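Local atomic coordinates of hydrolase, HAD superfamily, subfamily III A (Legionella pneumophila, PDB entry 3N1U), a protein that probably hydrolyses 3-deoxy-D-manno-octulosonate 8-phosphate to KDO and inorganic phosphate, a magnesium-dependent step in lipopolysaccharide biosynthesis. Residues L55-A60 / L175-Y180; I68-N73 / V93-A98. All coordinates share one frame; numbering follows the deposited sequence.

Contact 1 (L55-A60 / L175-Y180); sequences LKLLMA and LAITGY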
loop_
_atom_site.group_PDB
_atom_site.type_symbol
_atom_site.label_atom_id
_atom_site.label_comp_id
_atom_site.label_asym_id
_atom_site.label_seq_id
_atom_site.Cartn_x
_atom_site.Cartn_y
_atom_site.Cartn_z
ATOM N N LEU A 55 -21.679 0.710 -3.315
ATOM C CA LEU A 55 -22.588 1.866 -3.329
ATOM C C LEU A 55 -23.543 1.803 -4.496
ATOM O O LEU A 55 -24.716 2.106 -4.343
ATOM C CB LEU A 55 -21.768 3.169 -3.314
ATOM C CG LEU A 55 -20.824 3.321 -2.093
ATOM C CD1 LEU A 55 -20.117 4.689 -2.132
ATOM C CD2 LEU A 55 -21.635 3.185 -0.751
ATOM N N LYS A 56 -23.068 1.371 -5.671
ATOM C CA LYS A 56 -23.974 1.237 -6.806
ATOM C C LYS A 56 -25.023 0.155 -6.611
ATOM O O LYS A 56 -26.170 0.276 -7.118
ATOM C CB LYS A 56 -23.198 0.973 -8.105
ATOM C CG LYS A 56 -22.358 2.150 -8.593
ATOM C CD LYS A 56 -21.480 1.641 -9.721
ATOM C CE LYS A 56 -20.851 2.786 -10.483
ATOM N NZ LYS A 56 -20.091 2.186 -11.629
ATOM N N LEU A 57 -24.638 -0.910 -5.911
ATOM C CA LEU A 57 -25.617 -1.959 -5.609
ATOM C C LEU A 57 -26.675 -1.451 -4.638
ATOM O O LEU A 57 -27.863 -1.795 -4.771
ATOM C CB LEU A 57 -24.938 -3.191 -5.024
ATOM C CG LEU A 57 -24.070 -4.023 -6.014
ATOM C CD1 LEU A 57 -23.171 -5.086 -5.329
ATOM C CD2 LEU A 57 -24.930 -4.691 -7.046
ATOM N N LEU A 58 -26.264 -0.702 -3.621
ATOM C CA LEU A 58 -27.310 -0.146 -2.734
ATOM C C LEU A 58 -28.283 0.682 -3.536
ATOM O O LEU A 58 -29.522 0.561 -3.417
ATOM C CB LEU A 58 -26.696 0.735 -1.635
ATOM C CG LEU A 58 -25.944 0.016 -0.508
ATOM C CD1 LEU A 58 -25.442 1.053 0.526
ATOM C CD2 LEU A 58 -26.860 -0.997 0.150
HETATM N N MSE A 59 -27.754 1.566 -4.353
HETATM C CA MSE A 59 -28.645 2.451 -5.116
HETATM C C MSE A 59 -29.539 1.711 -6.123
HETATM O O MSE A 59 -30.698 2.117 -6.324
HETATM C CB MSE A 59 -27.797 3.550 -5.792
HETATM C CG MSE A 59 -27.161 4.521 -4.728
HETATM SE SE MSE A 59 -26.287 6.046 -5.636
HETATM C CE MSE A 59 -24.641 5.131 -5.940
ATOM N N ALA A 60 -29.011 0.643 -6.753
ATOM C CA ALA A 60 -29.813 -0.203 -7.648
ATOM C C ALA A 60 -30.951 -0.873 -6.894
ATOM O O ALA A 60 -31.983 -1.153 -7.488
ATOM C CB ALA A 60 -28.921 -1.287 -8.350
ATOM N N LEU A 175 -31.763 -8.723 -6.219
ATOM C CA LEU A 175 -32.356 -7.485 -6.793
ATOM C C LEU A 175 -31.304 -6.462 -7.230
ATOM O O LEU A 175 -31.334 -5.968 -8.372
ATOM C CB LEU A 175 -33.355 -6.796 -5.815
ATOM C CG LEU A 175 -34.871 -6.935 -5.976
ATOM C CD1 LEU A 175 -35.322 -8.381 -5.857
ATOM C CD2 LEU A 175 -35.620 -6.050 -4.974
ATOM N N ALA A 176 -30.358 -6.177 -6.321
ATOM C CA ALA A 176 -29.287 -5.206 -6.546
ATOM C C ALA A 176 -28.402 -5.577 -7.741
ATOM O O ALA A 176 -28.214 -4.744 -8.644
ATOM C CB ALA A 176 -28.425 -5.027 -5.289
ATOM N N ILE A 177 -27.875 -6.799 -7.771
ATOM C CA ILE A 177 -26.950 -7.151 -8.882
ATOM C C ILE A 177 -27.692 -7.237 -10.193
ATOM O O ILE A 177 -27.144 -6.892 -11.262
ATOM C CB ILE A 177 -26.066 -8.409 -8.564
ATOM C CG1 ILE A 177 -24.944 -8.649 -9.603
ATOM C CG2 ILE A 177 -26.945 -9.691 -8.469
ATOM C CD1 ILE A 177 -23.990 -7.449 -9.875
ATOM N N THR A 178 -28.937 -7.724 -10.119
ATOM C CA THR A 178 -29.762 -7.836 -11.319
ATOM C C THR A 178 -29.977 -6.434 -11.879
ATOM O O THR A 178 -29.650 -6.191 -13.036
ATOM C CB THR A 178 -31.056 -8.673 -11.068
ATOM O OG1 THR A 178 -30.654 -10.025 -10.745
ATOM C CG2 THR A 178 -31.888 -8.720 -12.331
ATOM N N GLY A 179 -30.472 -5.540 -11.039
ATOM C CA GLY A 179 -30.701 -4.135 -11.376
ATOM C C GLY A 179 -29.476 -3.379 -11.858
ATOM O O GLY A 179 -29.537 -2.724 -12.907
ATOM N N TYR A 180 -28.347 -3.509 -11.145
ATOM C CA TYR A 180 -27.074 -2.999 -11.658
ATOM C C TYR A 180 -26.718 -3.486 -13.067
ATOM O O TYR A 180 -26.306 -2.676 -13.902
ATOM C CB TYR A 180 -25.907 -3.332 -10.707
ATOM C CG TYR A 180 -24.546 -3.035 -11.291
ATOM C CD1 TYR A 180 -23.989 -1.755 -11.219
ATOM C CD2 TYR A 180 -23.818 -4.042 -11.921
ATOM C CE1 TYR A 180 -22.703 -1.490 -11.772
ATOM C CE2 TYR A 180 -22.547 -3.802 -12.457
ATOM C CZ TYR A 180 -22.003 -2.525 -12.388
ATOM O OH TYR A 180 -20.747 -2.326 -12.950
#
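Leu-57 and Ala-60 meet Ala-176, Ile-177 and Tyr-180 in an apolar helix-helix crossing, where the end of helix 49-60 is met by the C-terminal helix 173-181. The two short axes stand almost perpendicular, at 96°, and approach to 7.9 Å. The approach is consistent with the small Ala-60, Ala-176 and Gly-179 at the crossing: the CA atoms of Leu-57 and Ala-176 are 5.0 Å apart, and Ala-176 CB lies 3.3 Å from Leu-57 O. Ala-60 CB in turn packs against backbone, 3.5 Å from Ala-176 O and close to Tyr-180 N, beside Gly-179. Since Tyr-180 N donates to Ala-176 O within its own helix, the methyl sits over a backbone bond that is already made. Most of the side-chain reach of Leu-57 comes from CD2, which lies 3.7 Å from Ile-177 CA and also touches Ala-176 CB, Ile-177 CD1 and Tyr-180 CB. At the margin, the extended Lys-56 chain crosses the Tyr-180 side chain at a slant, with CD 3.9 Å from CE1. The Tyr-180 ring is swung there by a first torsion of 170°, which sets CG opposite the backbone N. Leu-57 also touches Leu-167 of helix 158-169, while Leu-120 of a second subunit packs on Leu-57 and Ile-177; on the inner side of helix 49-60, Leu-55 and Leu-58 rest on strands 21-24 and 64-68.

Contact 2 (I68-N73 / V93-A98); sequences ITTAQN and VDKRSA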
loop_
_atom_site.group_PDB
_atom_site.type_symbol
_atom_site.label_atom_id
_atom_site.label_comp_id
_atom_site.label_asym_id
_atom_site.label_seq_id
_atom_site.Cartn_x
_atom_site.Cartn_y
_atom_site.Cartn_z
ATOM N N ILE A 68 -20.652 12.588 3.915
ATOM C CA ILE A 68 -20.423 13.792 4.739
ATOM C C ILE A 68 -18.927 13.781 5.062
ATOM O O ILE A 68 -18.414 12.859 5.722
ATOM C CB ILE A 68 -21.249 13.828 6.066
ATOM C CG1 ILE A 68 -22.741 13.719 5.778
ATOM C CG2 ILE A 68 -20.915 15.119 6.874
ATOM C CD1 ILE A 68 -23.649 13.701 7.043
ATOM N N THR A 69 -18.235 14.798 4.587
ATOM C CA THR A 69 -16.770 14.792 4.707
ATOM C C THR A 69 -16.238 16.155 5.157
ATOM O O THR A 69 -16.864 17.202 4.859
ATOM C CB THR A 69 -16.077 14.381 3.349
ATOM O OG1 THR A 69 -14.662 14.433 3.542
ATOM C CG2 THR A 69 -16.429 15.351 2.231
ATOM N N THR A 70 -15.081 16.117 5.851
ATOM C CA THR A 70 -14.295 17.329 6.121
ATOM C C THR A 70 -13.472 17.772 4.897
ATOM O O THR A 70 -13.190 18.979 4.735
ATOM C CB THR A 70 -13.398 17.136 7.369
ATOM O OG1 THR A 70 -14.243 16.732 8.466
ATOM C CG2 THR A 70 -12.636 18.465 7.755
ATOM N N ALA A 71 -13.123 16.812 4.027
ATOM C CA ALA A 71 -12.384 17.116 2.791
ATOM C C ALA A 71 -13.147 18.187 1.984
ATOM O O ALA A 71 -14.376 18.209 1.984
ATOM C CB ALA A 71 -12.147 15.813 1.932
ATOM N N GLN A 72 -12.408 19.092 1.339
ATOM C CA GLN A 72 -12.993 20.179 0.535
ATOM C C GLN A 72 -12.511 20.118 -0.915
ATOM O O GLN A 72 -12.977 20.852 -1.753
ATOM C CB GLN A 72 -12.575 21.546 1.092
ATOM C CG GLN A 72 -13.337 21.987 2.341
ATOM C CD GLN A 72 -12.967 23.379 2.826
ATOM O OE1 GLN A 72 -11.801 23.792 2.756
ATOM N NE2 GLN A 72 -13.969 24.115 3.337
ATOM N N ASN A 73 -11.544 19.271 -1.211
ATOM C CA ASN A 73 -10.904 19.387 -2.521
ATOM C C ASN A 73 -11.751 18.757 -3.657
ATOM O O ASN A 73 -12.685 17.999 -3.399
ATOM C CB ASN A 73 -9.491 18.798 -2.449
ATOM C CG ASN A 73 -9.514 17.349 -2.008
ATOM O OD1 ASN A 73 -9.791 16.482 -2.813
ATOM N ND2 ASN A 73 -9.301 17.093 -0.719
ATOM N N VAL A 93 -16.574 20.243 9.365
ATOM C CA VAL A 93 -15.603 19.937 10.414
ATOM C C VAL A 93 -16.356 19.282 11.570
ATOM O O VAL A 93 -15.971 18.210 12.046
ATOM C CB VAL A 93 -14.887 21.213 10.913
ATOM C CG1 VAL A 93 -14.243 20.968 12.285
ATOM C CG2 VAL A 93 -13.867 21.687 9.865
ATOM N N ASP A 94 -17.405 19.963 12.031
ATOM C CA ASP A 94 -18.448 19.323 12.836
ATOM C C ASP A 94 -19.539 18.880 11.848
ATOM O O ASP A 94 -20.016 19.711 11.064
ATOM C CB ASP A 94 -19.033 20.297 13.868
ATOM C CG ASP A 94 -19.883 19.590 14.926
ATOM O OD1 ASP A 94 -20.948 19.027 14.585
ATOM O OD2 ASP A 94 -19.499 19.615 16.114
ATOM N N LYS A 95 -19.915 17.594 11.912
ATOM C CA LYS A 95 -20.772 16.920 10.907
ATOM C C LYS A 95 -22.266 16.858 11.284
ATOM O O LYS A 95 -23.097 16.445 10.467
ATOM C CB LYS A 95 -20.255 15.498 10.663
ATOM C CG LYS A 95 -18.807 15.470 10.051
ATOM C CD LYS A 95 -18.409 14.054 9.622
ATOM C CE LYS A 95 -17.080 14.093 8.819
ATOM N NZ LYS A 95 -16.689 12.729 8.393
ATOM N N ARG A 96 -22.591 17.279 12.504
ATOM C CA ARG A 96 -23.973 17.132 13.030
ATOM C C ARG A 96 -24.950 17.908 12.181
ATOM O O ARG A 96 -26.056 17.439 11.898
ATOM C CB ARG A 96 -24.045 17.571 14.504
ATOM C CG ARG A 96 -23.276 16.588 15.440
ATOM C CD ARG A 96 -23.278 17.043 16.882
ATOM N NE ARG A 96 -22.482 18.248 17.083
ATOM C CZ ARG A 96 -22.567 19.054 18.135
ATOM N NH1 ARG A 96 -23.448 18.818 19.109
ATOM N NH2 ARG A 96 -21.777 20.115 18.205
ATOM N N SER A 97 -24.555 19.122 11.784
ATOM C CA SER A 97 -25.463 19.996 11.017
ATOM C C SER A 97 -25.754 19.443 9.601
ATOM O O SER A 97 -26.886 19.516 9.090
ATOM C CB SER A 97 -24.885 21.421 10.953
ATOM O OG SER A 97 -25.763 22.215 10.208
ATOM N N ALA A 98 -24.746 18.866 8.963
ATOM C CA ALA A 98 -25.002 18.233 7.669
ATOM C C ALA A 98 -25.947 17.020 7.811
ATOM O O ALA A 98 -26.769 16.775 6.943
ATOM C CB ALA A 98 -23.675 17.779 6.996
HETATM O O HOH W 1 -14.120 13.897 7.530
HETATM O O HOH W 2 -13.526 17.020 11.009
#
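Lys-95 reaches alongside Ile-68 to the backbone at the end of strand 64-68, where its ammonium group borders the metal site, the side chain about 5 Å from the bound calcium ion at nearest atoms. The polar link is Lys-95 NZ to Ile-68 O, 3.2 Å, with the donor 36° out of the carbonyl plane. NZ also donates to a water 3.0 Å away that accepts from Thr-70 N, and it forms salt bridges with Asp-25, a calcium ligand, and Asp-122, a position consistent with the motif III lysine of HAD phosphatases. A second water donates to Thr-70 OG1 and Val-93 O, bridging the two loops; Thr-70 OG1 is also hydrogen-bonded to Gln-92 O.

Apolar contact centres on Ile-68 CG2, 3.8 Å from both Lys-95 CG and Ala-98 CB.

Within the segments, Thr-69 OG1 accepts from Ala-71 N in an ST turn. Asp-94 OD1 accepts from Arg-96 N at 3.2 Å, a capping bond, while Arg-96 NE and NH2 grip its two carboxylate oxygens side-on. Leu-125 of helix 123-128 touches Ile-68 and Lys-95, and Tyr-89 touches Ile-68 and Ala-98, so the contact lies at the C-terminal end of strand 64-68, beside strand 87-89 and helix 123-128, where helix 96-106 begins.

Overall arrangement
Contact 2 is nested along the chain within the span closed by contact 1: helix 49-60 runs into strand 64-68, whose end begins contact 2, and the C-terminal helix returns only much later. Their centres are 27 Å apart, on opposite sides of the chain's centre, and their nearest atoms are about 10 Å apart. Helix 49-60 lies against the parallel sheet of the HAD fold, and strand 64-68 of that sheet ends in contact 2, where Ile-68 pairs with Cys-24. Contact 2 borders the metal site, whereas contact 1, away from the annotated sites, joins helix 49-60 to the C-terminal helix. The tetramer brings them together, because Tyr-180 of a neighbouring subunit packs on Thr-70.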